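Local coordinates for uncharacterized protein (Parabacteroides merdae, PDB 4R7F) that is of unknown function but carries immunoglobulin-like beta-sandwich domains, the first probably related to a type 9 secretion system plug protein domain, at residues 5-19 and 126-138. Residues are numbered along the deposited sequence; the frame is centred on the assembly and turned at random. Where two conformers were deposited one is given.
Sequences FFTDVNSKQIKTLQV and PDQIIFTACFSVV
D8 pairs with T132 through two antiparallel backbone hydrogen bonds, D8 N to T132 O (3.1 Å) and T132 N to D8 O (3.0 Å), and N10 N extends the pairing to I130 O. T7 continues it with its side chain: chi1 of -62° places OG1 beside its own backbone N, where it accepts from C134 N at 2.9 Å with a bent N-H...O angle of 144°. A water bridges OG1 to C134 O, so both backbone polar atoms of C134 are engaged here. A valine in place of T7 would probably leave C134 N without this acceptor and the water without one of its mates. T132 OG1 is hydrogen-bonded to Q119 NE2 of strand 114-122.

Most of the apolar packing comes from I14, L17 and V19 of strand 14-21. L17 CD1 sits over one face of the F131 ring in a CH-pi contact, 3.9 Å from its centroid, while F43 meets that ring edge-to-face. I14 and I130 cross at about a right angle, CD1 on CD1 at 3.7 Å, and V19 CG2 rests on A133 CB (3.6 Å).

The chain thus pairs at 8-9 with strand 129-138, turns at 11-14 and enters the opposing sheet, so that one N-terminal segment contributes to both sheets of a beta-sandwich, consistent with an immunoglobulin-like domain.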
loop_
_atom_site.group_PDB
_atom_site.type_symbol
_atom_site.label_atom_id
_atom_site.label_comp_id
_atom_site.label_asym_id
_atom_site.label_seq_id
_atom_site.Cartn_x
_atom_site.Cartn_y
_atom_site.Cartn_z
ATOM N N PHE A 5 13.331 21.426 -16.685
ATOM C CA PHE A 5 14.107 20.204 -16.685
ATOM C C PHE A 5 13.184 19.072 -16.263
ATOM O O PHE A 5 12.447 19.183 -15.289
ATOM C CB PHE A 5 15.298 20.287 -15.725
ATOM C CG PHE A 5 16.275 21.356 -16.085
ATOM C CD1 PHE A 5 16.005 22.672 -15.802
ATOM C CD2 PHE A 5 17.446 21.044 -16.746
ATOM C CE1 PHE A 5 16.886 23.671 -16.192
ATOM C CE2 PHE A 5 18.332 22.020 -17.109
ATOM C CZ PHE A 5 18.052 23.335 -16.850
ATOM N N PHE A 6 13.234 17.995 -17.019
ATOM C CA PHE A 6 12.417 16.845 -16.762
ATOM C C PHE A 6 13.170 15.641 -17.215
ATOM O O PHE A 6 14.047 15.728 -18.085
ATOM C CB PHE A 6 11.053 16.954 -17.464
ATOM C CG PHE A 6 11.111 17.137 -18.953
ATOM C CD1 PHE A 6 11.214 18.414 -19.512
ATOM C CD2 PHE A 6 10.983 16.058 -19.798
ATOM C CE1 PHE A 6 11.216 18.600 -20.884
ATOM C CE2 PHE A 6 10.999 16.230 -21.193
ATOM C CZ PHE A 6 11.114 17.498 -21.740
ATOM N N THR A 7 12.868 14.516 -16.608
ATOM C CA THR A 7 13.534 13.290 -17.006
ATOM C C THR A 7 13.176 12.968 -18.435
ATOM O O THR A 7 11.997 12.789 -18.761
ATOM C CB THR A 7 13.139 12.157 -16.096
ATOM O OG1 THR A 7 13.570 12.493 -14.770
ATOM C CG2 THR A 7 13.784 10.827 -16.562
ATOM N N ASP A 8 14.203 12.926 -19.270
ATOM C CA ASP A 8 14.076 12.686 -20.712
ATOM C C ASP A 8 15.395 12.220 -21.355
ATOM O O ASP A 8 16.462 12.521 -20.886
ATOM C CB ASP A 8 13.633 13.970 -21.383
ATOM C CG ASP A 8 13.036 13.747 -22.763
ATOM O OD1 ASP A 8 12.576 12.623 -23.088
ATOM O OD2 ASP A 8 13.040 14.727 -23.530
ATOM N N VAL A 9 15.293 11.431 -22.405
ATOM C CA VAL A 9 16.432 10.933 -23.137
ATOM C C VAL A 9 16.497 11.639 -24.487
ATOM O O VAL A 9 15.505 11.721 -25.166
ATOM C CB VAL A 9 16.288 9.424 -23.373
ATOM C CG1 VAL A 9 17.369 8.903 -24.321
ATOM C CG2 VAL A 9 16.361 8.700 -22.056
ATOM N N ASN A 10 17.666 12.148 -24.866
ATOM C CA ASN A 10 17.835 12.887 -26.109
ATOM C C ASN A 10 18.826 12.212 -27.046
ATOM O O ASN A 10 19.337 12.853 -27.925
ATOM C CB ASN A 10 18.372 14.304 -25.821
ATOM C CG ASN A 10 17.651 14.976 -24.680
ATOM O OD1 ASN A 10 16.465 15.323 -24.789
ATOM N ND2 ASN A 10 18.342 15.129 -23.562
ATOM N N SER A 11 19.174 10.963 -26.805
ATOM C CA SER A 11 20.119 10.276 -27.658
ATOM C C SER A 11 19.550 8.947 -28.045
ATOM O O SER A 11 19.019 8.249 -27.205
ATOM C CB SER A 11 21.435 10.061 -26.942
ATOM O OG SER A 11 22.221 9.091 -27.622
ATOM N N LYS A 12 19.675 8.580 -29.313
ATOM C CA LYS A 12 19.180 7.282 -29.763
ATOM C C LYS A 12 19.984 6.102 -29.223
ATOM O O LYS A 12 19.492 4.968 -29.294
ATOM C CB LYS A 12 19.132 7.236 -31.258
ATOM C CG LYS A 12 18.176 8.262 -31.818
ATOM C CD LYS A 12 18.344 8.409 -33.313
ATOM C CE LYS A 12 17.312 9.350 -33.900
ATOM N NZ LYS A 12 17.852 10.036 -35.093
ATOM N N GLN A 13 21.201 6.385 -28.720
ATOM C CA GLN A 13 22.051 5.295 -28.184
ATOM C C GLN A 13 21.799 5.016 -26.679
ATOM O O GLN A 13 22.297 4.036 -26.153
ATOM C CB GLN A 13 23.559 5.515 -28.456
ATOM C CG GLN A 13 24.034 5.439 -29.922
ATOM C CD GLN A 13 23.799 4.108 -30.654
ATOM O OE1 GLN A 13 22.675 3.602 -30.739
ATOM N NE2 GLN A 13 24.858 3.588 -31.261
ATOM N N ILE A 14 20.970 5.811 -26.009
ATOM C CA ILE A 14 20.675 5.646 -24.581
ATOM C C ILE A 14 19.293 4.991 -24.418
ATOM O O ILE A 14 18.310 5.434 -25.008
ATOM C CB ILE A 14 20.708 7.061 -23.890
ATOM C CG1 ILE A 14 22.107 7.687 -23.984
ATOM C CG2 ILE A 14 20.206 7.046 -22.451
ATOM C CD1 ILE A 14 23.197 6.858 -23.346
ATOM N N LYS A 15 19.185 3.953 -23.601
ATOM C CA LYS A 15 17.889 3.297 -23.405
ATOM C C LYS A 15 17.717 2.957 -21.958
ATOM O O LYS A 15 18.703 2.845 -21.210
ATOM C CB LYS A 15 17.794 2.014 -24.207
ATOM C CG LYS A 15 17.943 2.178 -25.704
ATOM C CD LYS A 15 16.735 2.864 -26.314
ATOM C CE LYS A 15 16.819 2.813 -27.837
ATOM N NZ LYS A 15 16.288 4.029 -28.529
ATOM N N THR A 16 16.453 2.825 -21.565
ATOM C CA THR A 16 16.055 2.224 -20.287
ATOM C C THR A 16 16.605 3.039 -19.148
ATOM O O THR A 16 17.173 2.519 -18.169
ATOM C CB THR A 16 16.488 0.738 -20.238
ATOM O OG1 THR A 16 16.103 0.112 -21.473
ATOM C CG2 THR A 16 15.844 0.017 -19.093
ATOM N N LEU A 17 16.452 4.348 -19.297
ATOM C CA LEU A 17 16.764 5.268 -18.216
ATOM C C LEU A 17 15.781 5.062 -17.069
ATOM O O LEU A 17 14.587 5.190 -17.257
ATOM C CB LEU A 17 16.675 6.695 -18.689
ATOM C CG LEU A 17 16.916 7.759 -17.633
ATOM C CD1 LEU A 17 18.349 7.715 -17.136
ATOM C CD2 LEU A 17 16.615 9.118 -18.239
ATOM N N GLN A 18 16.316 4.740 -15.898
ATOM C CA GLN A 18 15.558 4.617 -14.672
ATOM C C GLN A 18 16.125 5.541 -13.610
ATOM O O GLN A 18 17.343 5.644 -13.444
ATOM C CB GLN A 18 15.644 3.193 -14.133
ATOM C CG GLN A 18 15.117 2.141 -15.085
ATOM C CD GLN A 18 15.235 0.726 -14.530
ATOM O OE1 GLN A 18 16.182 -0.024 -14.842
ATOM N NE2 GLN A 18 14.275 0.353 -13.722
ATOM N N VAL A 19 15.208 6.196 -12.913
ATOM C CA VAL A 19 15.455 6.983 -11.725
ATOM C C VAL A 19 14.588 6.433 -10.574
ATOM O O VAL A 19 13.362 6.486 -10.614
ATOM C CB VAL A 19 15.114 8.447 -11.999
ATOM C CG1 VAL A 19 15.406 9.302 -10.769
ATOM C CG2 VAL A 19 15.875 8.921 -13.233
ATOM N N PRO A 126 30.887 17.836 -24.320
ATOM C CA PRO A 126 30.181 18.336 -23.125
ATOM C C PRO A 126 28.979 19.261 -23.362
ATOM O O PRO A 126 28.208 19.505 -22.428
ATOM C CB PRO A 126 31.277 19.086 -22.345
ATOM C CG PRO A 126 32.570 18.613 -22.911
ATOM C CD PRO A 126 32.282 18.316 -24.349
ATOM N N ASP A 127 28.822 19.792 -24.573
ATOM C CA ASP A 127 27.705 20.697 -24.856
ATOM C C ASP A 127 26.479 19.967 -25.405
ATOM O O ASP A 127 25.407 20.564 -25.441
ATOM C CB ASP A 127 28.130 21.830 -25.800
ATOM C CG ASP A 127 29.158 22.785 -25.165
ATOM O OD1 ASP A 127 29.042 23.138 -23.971
ATOM O OD2 ASP A 127 30.095 23.201 -25.877
ATOM N N GLN A 128 26.632 18.704 -25.834
ATOM C CA GLN A 128 25.451 17.904 -26.206
ATOM C C GLN A 128 25.011 16.989 -25.044
ATOM O O GLN A 128 25.600 15.946 -24.736
ATOM C CB GLN A 128 25.639 17.145 -27.528
ATOM C CG GLN A 128 24.373 16.460 -28.065
ATOM C CD GLN A 128 23.201 17.388 -28.417
ATOM O OE1 GLN A 128 23.324 18.616 -28.471
ATOM N NE2 GLN A 128 22.051 16.782 -28.663
ATOM N N ILE A 129 23.938 17.421 -24.381
ATOM C CA ILE A 129 23.350 16.652 -23.294
ATOM C C ILE A 129 22.608 15.472 -23.902
ATOM O O ILE A 129 21.720 15.674 -24.749
ATOM C CB ILE A 129 22.340 17.478 -22.462
ATOM C CG1 ILE A 129 23.006 18.711 -21.821
ATOM C CG2 ILE A 129 21.712 16.609 -21.383
ATOM C CD1 ILE A 129 24.321 18.421 -21.135
ATOM N N ILE A 130 22.968 14.254 -23.467
ATOM C CA ILE A 130 22.319 13.053 -23.962
ATOM C C ILE A 130 21.082 12.591 -23.189
ATOM O O ILE A 130 20.232 11.894 -23.755
ATOM C CB ILE A 130 23.291 11.855 -24.096
ATOM C CG1 ILE A 130 23.857 11.421 -22.758
ATOM C CG2 ILE A 130 24.403 12.189 -25.084
ATOM C CD1 ILE A 130 24.708 10.186 -22.887
ATOM N N PHE A 131 21.019 12.900 -21.894
ATOM C CA PHE A 131 19.790 12.755 -21.119
ATOM C C PHE A 131 19.849 13.602 -19.865
ATOM O O PHE A 131 20.907 14.000 -19.434
ATOM C CB PHE A 131 19.494 11.298 -20.797
ATOM C CG PHE A 131 20.343 10.696 -19.703
ATOM C CD1 PHE A 131 20.056 10.938 -18.369
ATOM C CD2 PHE A 131 21.372 9.823 -20.013
ATOM C CE1 PHE A 131 20.791 10.356 -17.357
ATOM C CE2 PHE A 131 22.118 9.228 -19.007
ATOM C CZ PHE A 131 21.835 9.495 -17.685
ATOM N N THR A 132 18.681 13.883 -19.329
ATOM C CA THR A 132 18.484 14.505 -18.039
ATOM C C THR A 132 17.724 13.523 -17.136
ATOM O O THR A 132 16.754 12.912 -17.562
ATOM C CB THR A 132 17.678 15.783 -18.258
ATOM O OG1 THR A 132 18.408 16.598 -19.162
ATOM C CG2 THR A 132 17.472 16.545 -16.990
ATOM N N ALA A 133 18.202 13.323 -15.913
ATOM C CA ALA A 133 17.478 12.549 -14.905
ATOM C C ALA A 133 17.162 13.428 -13.715
ATOM O O ALA A 133 18.029 14.116 -13.198
ATOM C CB ALA A 133 18.274 11.367 -14.461
ATOM N N CYS A 134 15.897 13.428 -13.307
ATOM C CA CYS A 134 15.389 14.385 -12.331
ATOM C C CYS A 134 14.879 13.671 -11.072
ATOM O O CYS A 134 14.179 12.661 -11.173
ATOM C CB CYS A 134 14.223 15.170 -12.943
ATOM S SG CYS A 134 14.673 16.448 -14.111
ATOM N N PHE A 135 15.214 14.224 -9.903
ATOM C CA PHE A 135 14.787 13.706 -8.611
ATOM C C PHE A 135 14.759 14.865 -7.628
ATOM O O PHE A 135 15.277 15.963 -7.901
ATOM C CB PHE A 135 15.717 12.591 -8.099
ATOM C CG PHE A 135 17.125 13.043 -7.837
ATOM C CD1 PHE A 135 18.077 13.006 -8.844
ATOM C CD2 PHE A 135 17.495 13.534 -6.587
ATOM C CE1 PHE A 135 19.372 13.454 -8.610
ATOM C CE2 PHE A 135 18.781 13.996 -6.343
ATOM C CZ PHE A 135 19.721 13.951 -7.359
ATOM N N SER A 136 14.140 14.634 -6.486
ATOM C CA SER A 136 14.048 15.684 -5.500
ATOM C C SER A 136 14.660 15.247 -4.170
ATOM O O SER A 136 14.695 14.056 -3.833
ATOM C CB SER A 136 12.589 16.066 -5.289
ATOM O OG SER A 136 11.994 16.603 -6.466
ATOM N N VAL A 137 15.100 16.239 -3.418
ATOM C CA VAL A 137 15.696 16.037 -2.123
ATOM C C VAL A 137 14.901 16.819 -1.101
ATOM O O VAL A 137 14.791 18.061 -1.213
ATOM C CB VAL A 137 17.125 16.549 -2.129
ATOM C CG1 VAL A 137 17.697 16.532 -0.724
ATOM C CG2 VAL A 137 17.969 15.709 -3.084
ATOM N N VAL A 138 14.316 16.091 -0.133
ATOM C CA VAL A 138 13.422 16.684 0.877
ATOM C C VAL A 138 14.119 16.841 2.252
ATOM O O VAL A 138 14.912 15.994 2.648
ATOM C CB VAL A 138 12.074 15.912 0.980
ATOM C CG1 VAL A 138 12.237 14.426 1.289
ATOM C CG2 VAL A 138 11.149 16.550 1.997
HETATM O O HOH W 1 12.369 11.475 -12.547
HETATM O O HOH W 2 17.415 16.186 -21.548
#